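Local coordinates for Non-structural polyprotein (Sindbis virus, PDB 4GUA) that joins the nsP2 cysteine protease to the macro and zinc-binding domains of nsP3 in a precursor that probably cleaves the viral replicase polyprotein, at residues Leu284-Val289 against Arg316-Thr321; Glu278-Ala283 against Ile514-Val519; Arg310-Ser315 against Thr505-Glu510; Ala433-Val438 against Thr472-Thr477; Val266-Gly271 against Glu304-Phe309. One frame throughout, in Å; residues are numbered along the deposited sequence.

Overall arrangement
Interactions 1, 2, 3 and 5 gather along the antiparallel edge of the methyltransferase-like sheet of nsP2. Interaction 5 pairs strands 263-269 and 305-312, interactions 1 and 2 share helix 275-286, and interaction 3 uses the chain leaving strand 305-312. The centres of interactions 1 and 2, and of 1 and 3, lie about 10 Å apart, and both pairs touch. Along the chain interactions 1 and 5 cross, and interaction 4, between two helices of the macro-domain fold, follows both, though Arg476 reaches Phe320 of interaction 1. Interactions 2 and 3 enclose interaction 4 and close only after the macro fold, when the nsP3 chain returns to nsP2, which probably helps hold the two parts together.

Interaction 1: residues Leu284-Val289 against Arg316-Thr321; sequences LARKFV and RTRQFT
Arg318 reaches from the loop 316-321 to the backbone of 286-288, where helix 275-286 gives way to strand 288-294, and its side chain touches backbone nearly all the way. CB lies 3.5 Å from Arg286 O, and CG stays beside the same oxygen. The chain then bends at chi2 and chi3, which carries CD to within 3.7 Å of Phe288 O. NE donates to Arg286 O at 3.1 Å in a fairly straight bond (166°); the oxygen sits in the guanidinium plane, whereas NE stands well above the carbonyl plane. Phe288 O lies over one face of the guanidinium without being bonded to it, and NH2 goes on to a salt bridge with Asp313. The backbone gripped here is the link between helix and edge strand of the class I methyltransferase-like fold, so the arginine clasps a corner of the chain. Further along the loop, Phe320 has CG anti to its backbone N (chi1 172°), which carries the ring to the helix, with its face turned to Ala285. Ala285 CB stands almost centrally over that face, 3.6 Å from the centroid, in a CH-pi contact. Between these two anchors Arg286 CG meets Phe320 CB at 4.1 Å.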
# COMPACT_ATOMS: atom_id res chain seq x y z
N LEU A 284 -0.92 8.97 -3.37
CA LEU A 284 -1.29 10.10 -2.55
C LEU A 284 -0.42 10.11 -1.30
O LEU A 284 0.05 11.15 -0.85
CB LEU A 284 -2.77 10.01 -2.19
CG LEU A 284 -3.40 11.23 -1.53
CD1 LEU A 284 -3.10 12.51 -2.27
CD2 LEU A 284 -4.89 11.00 -1.46
N ALA A 285 -0.22 8.92 -0.75
CA ALA A 285 0.53 8.75 0.49
C ALA A 285 2.00 9.09 0.27
O ALA A 285 2.68 9.57 1.18
CB ALA A 285 0.40 7.33 0.99
N ARG A 286 2.51 8.83 -0.92
CA ARG A 286 3.91 9.10 -1.22
C ARG A 286 4.23 10.58 -0.97
O ARG A 286 5.38 10.94 -0.70
CB ARG A 286 4.26 8.70 -2.66
CG ARG A 286 5.29 7.59 -2.72
CD ARG A 286 5.78 7.18 -4.12
NE ARG A 286 4.93 7.54 -5.26
CZ ARG A 286 3.96 6.78 -5.76
NH1 ARG A 286 3.66 5.62 -5.21
NH2 ARG A 286 3.27 7.20 -6.81
N LYS A 287 3.21 11.44 -1.05
CA LYS A 287 3.40 12.88 -0.89
C LYS A 287 3.48 13.36 0.56
O LYS A 287 3.75 14.55 0.80
CB LYS A 287 2.26 13.63 -1.59
CG LYS A 287 2.17 13.36 -3.08
CD LYS A 287 1.02 14.12 -3.72
CE LYS A 287 0.90 13.79 -5.20
NZ LYS A 287 2.15 14.06 -5.95
N PHE A 288 3.25 12.47 1.52
CA PHE A 288 3.18 12.86 2.93
C PHE A 288 4.16 12.09 3.79
O PHE A 288 4.55 10.97 3.46
CB PHE A 288 1.77 12.66 3.48
CG PHE A 288 0.74 13.56 2.86
CD1 PHE A 288 0.17 13.25 1.63
CD2 PHE A 288 0.33 14.71 3.51
CE1 PHE A 288 -0.77 14.09 1.06
CE2 PHE A 288 -0.61 15.55 2.95
CZ PHE A 288 -1.17 15.24 1.72
N VAL A 289 4.55 12.69 4.91
CA VAL A 289 5.48 12.07 5.85
C VAL A 289 4.83 10.86 6.52
O VAL A 289 5.45 9.80 6.62
CB VAL A 289 5.90 13.07 6.95
CG1 VAL A 289 6.88 12.43 7.90
CG2 VAL A 289 6.53 14.31 6.33
N ARG A 316 8.96 13.00 -4.15
CA ARG A 316 9.02 12.20 -5.36
C ARG A 316 9.45 10.77 -5.01
O ARG A 316 8.73 9.79 -5.26
CB ARG A 316 9.97 12.81 -6.40
CG ARG A 316 11.25 13.53 -5.90
CD ARG A 316 11.05 14.80 -5.06
NE ARG A 316 12.26 15.17 -4.33
CZ ARG A 316 12.80 14.46 -3.34
NH1 ARG A 316 12.26 13.34 -2.93
NH2 ARG A 316 13.91 14.89 -2.75
N THR A 317 10.65 10.67 -4.44
CA THR A 317 11.33 9.40 -4.22
C THR A 317 10.93 8.69 -2.92
O THR A 317 11.47 7.63 -2.62
CB THR A 317 12.84 9.64 -4.16
OG1 THR A 317 13.14 10.60 -3.13
CG2 THR A 317 13.36 10.16 -5.48
N ARG A 318 10.02 9.26 -2.14
CA ARG A 318 9.57 8.60 -0.91
C ARG A 318 9.10 7.19 -1.21
O ARG A 318 8.29 6.98 -2.12
CB ARG A 318 8.44 9.38 -0.24
CG ARG A 318 7.65 8.54 0.77
CD ARG A 318 7.52 9.27 2.08
NE ARG A 318 7.07 10.63 1.84
CZ ARG A 318 7.49 11.70 2.50
NH1 ARG A 318 8.37 11.60 3.49
NH2 ARG A 318 7.02 12.89 2.18
N GLN A 319 9.59 6.21 -0.46
CA GLN A 319 9.20 4.84 -0.70
C GLN A 319 8.14 4.43 0.31
O GLN A 319 8.46 4.16 1.47
CB GLN A 319 10.42 3.92 -0.61
CG GLN A 319 11.47 4.25 -1.65
CD GLN A 319 12.73 3.42 -1.52
OE1 GLN A 319 13.12 3.00 -0.42
NE2 GLN A 319 13.40 3.19 -2.64
N PHE A 320 6.90 4.34 -0.15
CA PHE A 320 5.77 4.04 0.72
C PHE A 320 5.33 2.59 0.57
O PHE A 320 5.23 2.09 -0.54
CB PHE A 320 4.59 4.97 0.41
CG PHE A 320 3.32 4.60 1.13
CD1 PHE A 320 3.05 5.12 2.40
CD2 PHE A 320 2.40 3.74 0.55
CE1 PHE A 320 1.89 4.78 3.07
CE2 PHE A 320 1.24 3.39 1.22
CZ PHE A 320 0.98 3.91 2.48
N THR A 321 5.07 1.93 1.69
CA THR A 321 4.52 0.58 1.67
C THR A 321 3.34 0.51 2.63
O THR A 321 3.37 1.13 3.68
CB THR A 321 5.60 -0.46 2.04
OG1 THR A 321 6.04 -0.26 3.39
CG2 THR A 321 6.80 -0.33 1.10

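Interaction 2: residues Glu278-Ala283 against Ile514-Val519; sequences EDVVTA and IDDELV
Asp516 lays its CB against Asp279 of helix 275-286, 3.5 Å from Asp279 O and 3.8 Å from Asp279 CB. With chi1 at 51°, CG sits between the backbone N and the carbonyl carbon, and the carboxylate runs side by side with Val280, its OD2 3.5 Å from Val280 CG2. OD1 makes a salt bridge to Lys249 of helix 237-257. The carboxylate of Asp279 is near, its OD2 5.6 Å from Asp516 OD2, but it is held by Arg275 and Lys539, cations that probably offset the like charge. This is where a loop belonging to the nsP3 zinc-binding family region lies across a helix of the methyltransferase-like fold of nsP2, two parts of the precursor more than 200 residues apart. One turn along the helix, Ala283 points its CB into the bend of the loop. There the methyl meets Ile514 CG2 and Asp515 O, each at 3.4 Å. Ile514 turns CG2 to the helix, where it also comes within 4.0 Å of Val280 O, and its side chain touches Arg253 and Leu256 of helix 237-257 as well, wedging between the two helices.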
# COMPACT_ATOMS: atom_id res chain seq x y z
N GLU A 278 -6.26 1.33 -3.98
CA GLU A 278 -4.97 1.17 -3.31
C GLU A 278 -3.86 1.90 -4.08
O GLU A 278 -2.94 2.46 -3.47
CB GLU A 278 -4.60 -0.30 -3.13
CG GLU A 278 -3.25 -0.48 -2.43
CD GLU A 278 -2.94 -1.91 -2.04
OE1 GLU A 278 -3.79 -2.81 -2.23
OE2 GLU A 278 -1.82 -2.15 -1.53
N ASP A 279 -3.93 1.88 -5.40
CA ASP A 279 -2.91 2.54 -6.21
C ASP A 279 -2.99 4.03 -5.95
O ASP A 279 -1.96 4.72 -5.89
CB ASP A 279 -3.13 2.28 -7.70
CG ASP A 279 -2.78 0.86 -8.10
OD1 ASP A 279 -2.17 0.12 -7.30
OD2 ASP A 279 -3.12 0.49 -9.25
N VAL A 280 -4.21 4.53 -5.80
CA VAL A 280 -4.46 5.95 -5.58
C VAL A 280 -3.98 6.40 -4.22
O VAL A 280 -3.34 7.43 -4.08
CB VAL A 280 -5.94 6.29 -5.66
CG1 VAL A 280 -6.17 7.73 -5.19
CG2 VAL A 280 -6.46 6.10 -7.08
N VAL A 281 -4.34 5.63 -3.20
CA VAL A 281 -3.99 5.95 -1.84
C VAL A 281 -2.47 5.87 -1.68
O VAL A 281 -1.89 6.59 -0.88
CB VAL A 281 -4.70 5.01 -0.85
CG1 VAL A 281 -4.10 5.13 0.54
CG2 VAL A 281 -6.18 5.35 -0.81
N THR A 282 -1.84 4.99 -2.45
CA THR A 282 -0.39 4.85 -2.39
C THR A 282 0.31 6.07 -2.99
O THR A 282 1.23 6.62 -2.41
CB THR A 282 0.08 3.58 -3.11
OG1 THR A 282 -0.40 2.43 -2.42
CG2 THR A 282 1.59 3.53 -3.16
N ALA A 283 -0.13 6.47 -4.18
CA ALA A 283 0.46 7.64 -4.84
C ALA A 283 0.26 8.87 -3.97
O ALA A 283 1.16 9.71 -3.82
CB ALA A 283 -0.18 7.85 -6.19
N ILE A 514 -1.40 13.05 -8.99
CA ILE A 514 -1.33 11.76 -8.33
C ILE A 514 -1.22 10.68 -9.40
O ILE A 514 -2.21 10.33 -10.03
CB ILE A 514 -2.64 11.51 -7.54
CG1 ILE A 514 -2.82 12.59 -6.47
CG2 ILE A 514 -2.66 10.13 -6.90
CD1 ILE A 514 -4.22 12.64 -5.90
N ASP A 515 -0.03 10.10 -9.57
CA ASP A 515 0.11 9.10 -10.62
C ASP A 515 -0.01 7.73 -9.99
O ASP A 515 0.93 7.23 -9.38
CB ASP A 515 1.48 9.24 -11.31
CG ASP A 515 1.55 8.52 -12.64
OD1 ASP A 515 0.60 7.77 -12.97
OD2 ASP A 515 2.54 8.71 -13.38
N ASP A 516 -1.17 7.12 -10.17
CA ASP A 516 -1.45 5.84 -9.54
C ASP A 516 -1.07 4.66 -10.43
O ASP A 516 -1.06 3.52 -9.98
CB ASP A 516 -2.91 5.75 -9.12
CG ASP A 516 -3.86 6.12 -10.24
OD1 ASP A 516 -3.47 6.88 -11.15
OD2 ASP A 516 -5.02 5.66 -10.20
N GLU A 517 -0.76 4.93 -11.70
CA GLU A 517 -0.30 3.89 -12.61
C GLU A 517 1.21 3.63 -12.47
O GLU A 517 1.66 2.49 -12.57
CB GLU A 517 -0.68 4.20 -14.06
CG GLU A 517 0.25 5.19 -14.75
CD GLU A 517 0.51 4.87 -16.22
OE1 GLU A 517 -0.03 3.85 -16.73
OE2 GLU A 517 1.24 5.65 -16.86
N LEU A 518 1.97 4.68 -12.18
CA LEU A 518 3.43 4.60 -12.25
C LEU A 518 4.03 3.51 -11.37
O LEU A 518 3.71 3.40 -10.18
CB LEU A 518 4.07 5.94 -11.88
CG LEU A 518 5.56 6.08 -12.19
CD1 LEU A 518 5.83 5.93 -13.68
CD2 LEU A 518 6.08 7.41 -11.69
N VAL A 519 4.91 2.72 -11.97
CA VAL A 519 5.63 1.67 -11.26
C VAL A 519 7.12 2.01 -11.17
O VAL A 519 7.73 2.41 -12.14
CB VAL A 519 5.50 0.33 -11.98
CG1 VAL A 519 6.40 -0.70 -11.32
CG2 VAL A 519 4.05 -0.13 -11.96

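Interaction 3: residues Arg310-Ser315 against Thr505-Glu510; sequences RQLDNS and TELKDE
Asp313 and Lys508 join the chain leaving strand 305-312 of the methyltransferase-like sheet to the loop that follows helix 488-502, beyond the macro-domain sheet. The firm part is a backbone hydrogen bond and a hydrogen bond from a side-chain amide. Lys508 N donates to Asp313 O at 2.8 Å, nearly straight (174°) and in the carbonyl plane. Next to it, Asn314 has its CG anti to the backbone N (chi1 -170°), which extends the amide toward segment 505-510. There ND2 donates to Asp509 O, also at 2.8 Å, from well above that carbonyl's plane. The amide has further partners: ND2 also bonds Asp511 O, and OD1 accepts from Lys287 NZ, so its rotation is well fixed. Leu507 brings CD2 to 4.2 Å from Leu312 CG and adds a looser apolar contact beside the backbone bond.

Toward solvent the grip slackens. The exposed Lys508 side chain bends at chi3 and lies alongside Asp313, CE being 3.5 Å from OD2, yet its ammonium makes no salt bridge with that carboxylate, whose OD1 is paired with Arg318: NZ stays 4.2 Å from OD2. What it does make is a weak hydrogen bond, Lys508 NZ to Ser315 OG, at 3.4 Å.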
# COMPACT_ATOMS: atom_id res chain seq x y z
N ARG A 310 -0.53 13.27 6.76
CA ARG A 310 0.06 14.31 7.60
C ARG A 310 1.35 14.89 7.02
O ARG A 310 2.25 14.14 6.64
CB ARG A 310 0.38 13.75 8.99
CG ARG A 310 -0.81 13.37 9.83
CD ARG A 310 -0.36 12.87 11.19
NE ARG A 310 -1.47 12.28 11.94
CZ ARG A 310 -2.42 12.98 12.53
NH1 ARG A 310 -2.42 14.31 12.46
NH2 ARG A 310 -3.39 12.37 13.19
N GLN A 311 1.45 16.22 7.03
CA GLN A 311 2.66 16.91 6.59
C GLN A 311 3.04 16.70 5.13
O GLN A 311 3.90 15.88 4.81
CB GLN A 311 3.85 16.53 7.47
CG GLN A 311 3.74 16.99 8.90
CD GLN A 311 4.96 16.61 9.69
OE1 GLN A 311 5.74 17.47 10.10
NE2 GLN A 311 5.15 15.31 9.91
N LEU A 312 2.36 17.43 4.24
CA LEU A 312 2.62 17.32 2.80
C LEU A 312 3.92 18.01 2.43
O LEU A 312 4.03 19.22 2.57
CB LEU A 312 1.50 18.03 2.05
CG LEU A 312 1.74 18.38 0.57
CD1 LEU A 312 1.58 17.15 -0.29
CD2 LEU A 312 0.80 19.47 0.12
N ASP A 313 4.90 17.23 1.99
CA ASP A 313 6.05 17.77 1.26
C ASP A 313 6.04 17.44 -0.24
O ASP A 313 6.92 17.86 -0.99
CB ASP A 313 7.36 17.32 1.91
CG ASP A 313 7.51 15.81 1.93
OD1 ASP A 313 6.76 15.13 1.20
OD2 ASP A 313 8.37 15.31 2.69
N ASN A 314 5.04 16.67 -0.67
CA ASN A 314 4.93 16.22 -2.06
C ASN A 314 6.24 15.62 -2.59
O ASN A 314 6.73 15.97 -3.66
CB ASN A 314 4.49 17.36 -2.98
CG ASN A 314 4.14 16.88 -4.37
OD1 ASN A 314 3.64 15.77 -4.56
ND2 ASN A 314 4.42 17.72 -5.37
N SER A 315 6.79 14.68 -1.83
CA SER A 315 8.05 14.05 -2.20
C SER A 315 7.86 13.17 -3.43
O SER A 315 6.77 12.67 -3.72
CB SER A 315 8.58 13.21 -1.03
OG SER A 315 9.77 12.52 -1.39
N THR A 505 8.37 23.06 5.87
CA THR A 505 7.91 24.39 5.47
C THR A 505 7.77 24.59 3.95
O THR A 505 7.30 25.64 3.51
CB THR A 505 8.83 25.47 6.04
OG1 THR A 505 10.16 25.28 5.53
CG2 THR A 505 8.86 25.38 7.55
N GLU A 506 8.17 23.60 3.16
CA GLU A 506 8.17 23.75 1.71
C GLU A 506 8.13 22.41 0.97
O GLU A 506 8.51 21.38 1.50
CB GLU A 506 9.39 24.54 1.26
CG GLU A 506 10.70 23.87 1.62
CD GLU A 506 11.89 24.68 1.18
OE1 GLU A 506 11.70 25.85 0.80
OE2 GLU A 506 13.02 24.14 1.20
N LEU A 507 7.68 22.47 -0.29
CA LEU A 507 7.56 21.30 -1.14
C LEU A 507 8.88 20.84 -1.74
O LEU A 507 9.74 21.65 -2.07
CB LEU A 507 6.59 21.59 -2.28
CG LEU A 507 5.20 22.02 -1.83
CD1 LEU A 507 4.22 22.03 -3.00
CD2 LEU A 507 4.70 21.13 -0.70
N LYS A 508 9.05 19.53 -1.87
CA LYS A 508 10.25 18.99 -2.51
C LYS A 508 10.07 18.91 -4.03
O LYS A 508 11.04 18.76 -4.77
CB LYS A 508 10.58 17.61 -1.92
CG LYS A 508 10.87 17.64 -0.43
CD LYS A 508 11.78 16.50 -0.01
CE LYS A 508 11.00 15.25 0.34
NZ LYS A 508 11.88 14.12 0.76
N ASP A 509 8.82 19.02 -4.47
CA ASP A 509 8.49 19.13 -5.89
C ASP A 509 7.16 19.86 -6.01
O ASP A 509 6.31 19.76 -5.12
CB ASP A 509 8.41 17.74 -6.53
CG ASP A 509 8.28 17.81 -8.05
OD1 ASP A 509 9.31 17.99 -8.73
OD2 ASP A 509 7.15 17.68 -8.56
N GLU A 510 6.97 20.61 -7.08
CA GLU A 510 5.75 21.38 -7.24
C GLU A 510 4.66 20.68 -8.06
O GLU A 510 3.54 21.18 -8.14
CB GLU A 510 6.07 22.76 -7.82
CG GLU A 510 6.38 23.78 -6.74
CD GLU A 510 6.42 25.20 -7.26
OE1 GLU A 510 6.66 25.40 -8.48
OE2 GLU A 510 6.20 26.13 -6.44

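Interaction 4: residues Ala433-Val438 against Thr472-Thr477; sequences AVADLV and TALDRT
Ala435 and Thr477 meet methyl to methyl, Ala435 CB lying 3.7 Å from Thr477 CG2, where two helices of the macro-domain fold come together. Helix 420-440 presents Ala435 and Val438, one turn apart, while the other side is the last part of helix 463-474 running into the type I turn from Leu474 to Thr477. Ala435 points its CB toward this segment, and its small size goes with a CA-CA distance of 5.6 Å between Ala435 and Leu474; CB meets Ala473 O at 3.4 Å. Ala473 also faces the helix, the two CB atoms being 4.4 Å apart. Leu474 starts off along the interface rather than across it, yet its end bends back, so that CD2 comes to 4.3 Å from Ala435 CB. Val438 and Thr477 cross at about a right angle, with Val438 CG1 3.8 Å from Thr477 CB. What turns the methyl of Thr477 to the helix is the torsion of its side chain: CG2 is anti to the carbonyl carbon, and OG1 lies between that carbon and the backbone N (chi1 70°). The side-chain contacts are made by aliphatic groups, one of them against a backbone carbonyl, while Arg476 O accepts from Asn439 ND2. The Thr477 hydroxyl turns back to its own segment: OG1 donates to Leu474 O at 3.0 Å, tilted 26° from the carbonyl plane.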
# COMPACT_ATOMS: atom_id res chain seq x y z
N ALA A 433 11.04 -4.35 12.14
CA ALA A 433 10.45 -5.43 12.92
C ALA A 433 9.86 -4.88 14.22
O ALA A 433 8.78 -5.28 14.64
CB ALA A 433 11.49 -6.48 13.22
N VAL A 434 10.58 -3.95 14.85
CA VAL A 434 10.05 -3.25 16.01
C VAL A 434 8.73 -2.61 15.62
O VAL A 434 7.74 -2.71 16.33
CB VAL A 434 11.03 -2.16 16.53
CG1 VAL A 434 10.38 -1.32 17.62
CG2 VAL A 434 12.32 -2.79 17.04
N ALA A 435 8.71 -1.95 14.46
CA ALA A 435 7.51 -1.29 13.98
C ALA A 435 6.39 -2.29 13.70
O ALA A 435 5.21 -2.00 13.93
CB ALA A 435 7.82 -0.48 12.73
N ASP A 436 6.75 -3.47 13.20
CA ASP A 436 5.76 -4.48 12.87
C ASP A 436 5.02 -4.88 14.14
O ASP A 436 3.80 -4.93 14.16
CB ASP A 436 6.42 -5.72 12.24
CG ASP A 436 6.79 -5.51 10.78
OD1 ASP A 436 6.18 -4.65 10.10
OD2 ASP A 436 7.71 -6.22 10.30
N LEU A 437 5.79 -5.12 15.20
CA LEU A 437 5.23 -5.52 16.49
C LEU A 437 4.37 -4.43 17.12
O LEU A 437 3.31 -4.70 17.68
CB LEU A 437 6.36 -5.92 17.44
CG LEU A 437 6.98 -7.27 17.10
CD1 LEU A 437 8.26 -7.52 17.89
CD2 LEU A 437 5.96 -8.39 17.36
N VAL A 438 4.85 -3.18 17.04
CA VAL A 438 4.13 -2.04 17.59
C VAL A 438 2.75 -1.96 16.97
O VAL A 438 1.74 -1.79 17.66
CB VAL A 438 4.89 -0.73 17.35
CG1 VAL A 438 3.96 0.47 17.52
CG2 VAL A 438 6.08 -0.63 18.28
N THR A 472 12.53 6.04 9.88
CA THR A 472 12.04 5.48 8.63
C THR A 472 11.05 4.38 8.96
O THR A 472 9.97 4.30 8.38
CB THR A 472 13.17 4.87 7.78
OG1 THR A 472 14.06 5.89 7.32
CG2 THR A 472 12.58 4.15 6.57
N ALA A 473 11.42 3.55 9.92
CA ALA A 473 10.58 2.45 10.36
C ALA A 473 9.38 2.92 11.19
O ALA A 473 8.26 2.46 10.98
CB ALA A 473 11.40 1.45 11.16
N LEU A 474 9.62 3.83 12.13
CA LEU A 474 8.61 4.18 13.14
C LEU A 474 7.68 5.32 12.76
O LEU A 474 6.73 5.61 13.49
CB LEU A 474 9.29 4.46 14.48
CG LEU A 474 9.76 3.18 15.18
CD1 LEU A 474 10.79 3.49 16.25
CD2 LEU A 474 8.58 2.46 15.79
N ASP A 475 7.94 5.98 11.64
CA ASP A 475 6.95 6.89 11.07
C ASP A 475 5.76 6.05 10.60
O ASP A 475 4.64 6.54 10.46
CB ASP A 475 7.54 7.65 9.88
CG ASP A 475 8.53 8.71 10.30
OD1 ASP A 475 8.65 8.97 11.52
OD2 ASP A 475 9.19 9.30 9.40
N ARG A 476 6.04 4.77 10.40
CA ARG A 476 5.08 3.80 9.88
C ARG A 476 4.29 3.15 11.01
O ARG A 476 3.74 2.06 10.84
CB ARG A 476 5.80 2.76 9.02
CG ARG A 476 5.97 3.16 7.56
CD ARG A 476 5.09 4.32 7.15
NE ARG A 476 5.54 4.98 5.93
CZ ARG A 476 4.91 6.00 5.37
NH1 ARG A 476 3.79 6.47 5.89
NH2 ARG A 476 5.39 6.56 4.27
N THR A 477 4.33 3.75 12.20
CA THR A 477 3.44 3.35 13.29
C THR A 477 2.58 4.53 13.78
O THR A 477 2.75 5.66 13.34
CB THR A 477 4.23 2.82 14.50
OG1 THR A 477 4.92 3.90 15.14
CG2 THR A 477 5.22 1.75 14.08

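Interaction 5: residues Val266-Gly271 against Glu304-Phe309; sequences VVKSYG and EMYLIF
Val267 and Phe309 meet on the face of the sheet that also carries Leu307, with Val267 CG1 at the edge of the Phe309 ring, 3.5 Å from CE1. Leu307 CB adds to this patch at 4.1 Å from the same Val267 CG1. Helices 237-257 and 323-333 pack on this face, the first against Val267, the second against Leu307 and Met305. On the other face Val266 CG1 lies 4.0 Å from Tyr306 CD1, and the Tyr306 ring continues past the aliphatic part of Lys268 to a hydrogen bond of its hydroxyl with Asn228. Strand 305-312, antiparallel to 263-269, is inserted between it and edge strand 288-294, the arrangement that marks the class I methyltransferase fold. Val267 and Leu307 form a hydrogen-bonded pair, N to O at 3.0 Å in both directions; Lys268 and Tyr306 form the next, non-hydrogen-bonded pair. Farther out, the backbone pair of Ser269 and Met305 is modelled too short and so is doubtful in detail, but Ser269 OG also donates to Met305 O at 3.0 Å. Ser269 OG in turn accepts from Gly271 N at 3.1 Å, an ST turn that closes the end of the strand. At the polar edge Lys268 bends at chi3 (-68°), bringing NZ to a salt bridge with Glu304 OE2 at 3.2 Å, reached from above the carboxylate plane. Ser300 N holds Glu304 OE1, and Tyr270 CE1 packs 3.5 Å from Glu304 CG.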
# COMPACT_ATOMS: atom_id res chain seq x y z
N VAL A 266 -7.41 15.34 5.49
CA VAL A 266 -8.30 14.29 5.96
C VAL A 266 -9.34 14.05 4.88
O VAL A 266 -9.97 14.99 4.44
CB VAL A 266 -8.99 14.72 7.27
CG1 VAL A 266 -10.05 13.70 7.70
CG2 VAL A 266 -7.96 14.93 8.37
N VAL A 267 -9.48 12.82 4.40
CA VAL A 267 -10.42 12.54 3.31
C VAL A 267 -11.22 11.28 3.57
O VAL A 267 -10.66 10.22 3.85
CB VAL A 267 -9.70 12.43 1.94
CG1 VAL A 267 -8.46 11.55 2.05
CG2 VAL A 267 -10.65 11.89 0.88
N LYS A 268 -12.53 11.37 3.45
CA LYS A 268 -13.40 10.24 3.72
C LYS A 268 -13.22 9.13 2.66
O LYS A 268 -13.19 9.39 1.45
CB LYS A 268 -14.86 10.69 3.77
CG LYS A 268 -15.84 9.53 3.76
CD LYS A 268 -17.28 10.00 3.83
CE LYS A 268 -17.62 10.62 5.17
NZ LYS A 268 -19.05 11.05 5.22
N SER A 269 -13.09 7.90 3.14
CA SER A 269 -12.97 6.74 2.27
C SER A 269 -13.67 5.55 2.89
O SER A 269 -14.11 5.59 4.03
CB SER A 269 -11.50 6.37 2.03
OG SER A 269 -10.97 5.64 3.13
N TYR A 270 -13.80 4.50 2.09
CA TYR A 270 -14.26 3.20 2.53
C TYR A 270 -13.10 2.21 2.69
O TYR A 270 -13.28 1.00 2.72
CB TYR A 270 -15.41 2.74 1.63
CG TYR A 270 -16.45 3.84 1.59
CD1 TYR A 270 -17.49 3.87 2.51
CD2 TYR A 270 -16.35 4.90 0.69
CE1 TYR A 270 -18.42 4.89 2.50
CE2 TYR A 270 -17.28 5.93 0.67
CZ TYR A 270 -18.31 5.92 1.58
OH TYR A 270 -19.24 6.94 1.58
N GLY A 271 -11.88 2.75 2.69
CA GLY A 271 -10.67 1.95 2.67
C GLY A 271 -10.17 1.99 1.25
O GLY A 271 -10.73 2.74 0.43
N GLU A 304 -17.42 3.50 6.49
CA GLU A 304 -16.74 4.79 6.36
C GLU A 304 -15.44 4.83 7.17
O GLU A 304 -15.39 4.41 8.32
CB GLU A 304 -17.66 5.95 6.78
CG GLU A 304 -18.60 6.37 5.66
CD GLU A 304 -19.38 7.63 5.98
OE1 GLU A 304 -19.22 8.15 7.10
OE2 GLU A 304 -20.15 8.10 5.11
N MET A 305 -14.38 5.32 6.52
CA MET A 305 -13.06 5.41 7.13
C MET A 305 -12.43 6.71 6.68
O MET A 305 -12.30 6.95 5.48
CB MET A 305 -12.21 4.23 6.64
CG MET A 305 -10.86 4.10 7.32
SD MET A 305 -11.00 3.55 9.02
CE MET A 305 -11.69 1.90 8.81
N TYR A 306 -12.04 7.56 7.61
CA TYR A 306 -11.30 8.76 7.25
C TYR A 306 -9.82 8.45 7.18
O TYR A 306 -9.25 7.90 8.12
CB TYR A 306 -11.54 9.89 8.25
CG TYR A 306 -12.92 10.52 8.20
CD1 TYR A 306 -13.26 11.44 7.22
CD2 TYR A 306 -13.87 10.23 9.17
CE1 TYR A 306 -14.52 12.03 7.19
CE2 TYR A 306 -15.12 10.81 9.15
CZ TYR A 306 -15.45 11.71 8.17
OH TYR A 306 -16.71 12.28 8.18
N LEU A 307 -9.23 8.74 6.02
CA LEU A 307 -7.78 8.69 5.83
C LEU A 307 -7.11 10.01 6.21
O LEU A 307 -7.53 11.08 5.79
CB LEU A 307 -7.46 8.36 4.38
CG LEU A 307 -8.02 7.04 3.84
CD1 LEU A 307 -7.75 6.92 2.35
CD2 LEU A 307 -7.45 5.85 4.60
N ILE A 308 -6.06 9.92 7.02
CA ILE A 308 -5.33 11.09 7.48
C ILE A 308 -3.90 11.13 6.93
O ILE A 308 -3.05 10.36 7.35
CB ILE A 308 -5.29 11.09 9.02
CG1 ILE A 308 -6.73 11.03 9.55
CG2 ILE A 308 -4.57 12.31 9.55
CD1 ILE A 308 -6.83 10.73 11.02
N PHE A 309 -3.66 12.02 5.98
CA PHE A 309 -2.32 12.25 5.43
C PHE A 309 -1.69 13.46 6.13
O PHE A 309 -2.24 14.56 6.08
CB PHE A 309 -2.42 12.52 3.92
CG PHE A 309 -3.11 11.42 3.15
CD1 PHE A 309 -4.49 11.38 3.06
CD2 PHE A 309 -2.38 10.44 2.52
CE1 PHE A 309 -5.13 10.36 2.35
CE2 PHE A 309 -3.01 9.42 1.80
CZ PHE A 309 -4.39 9.39 1.72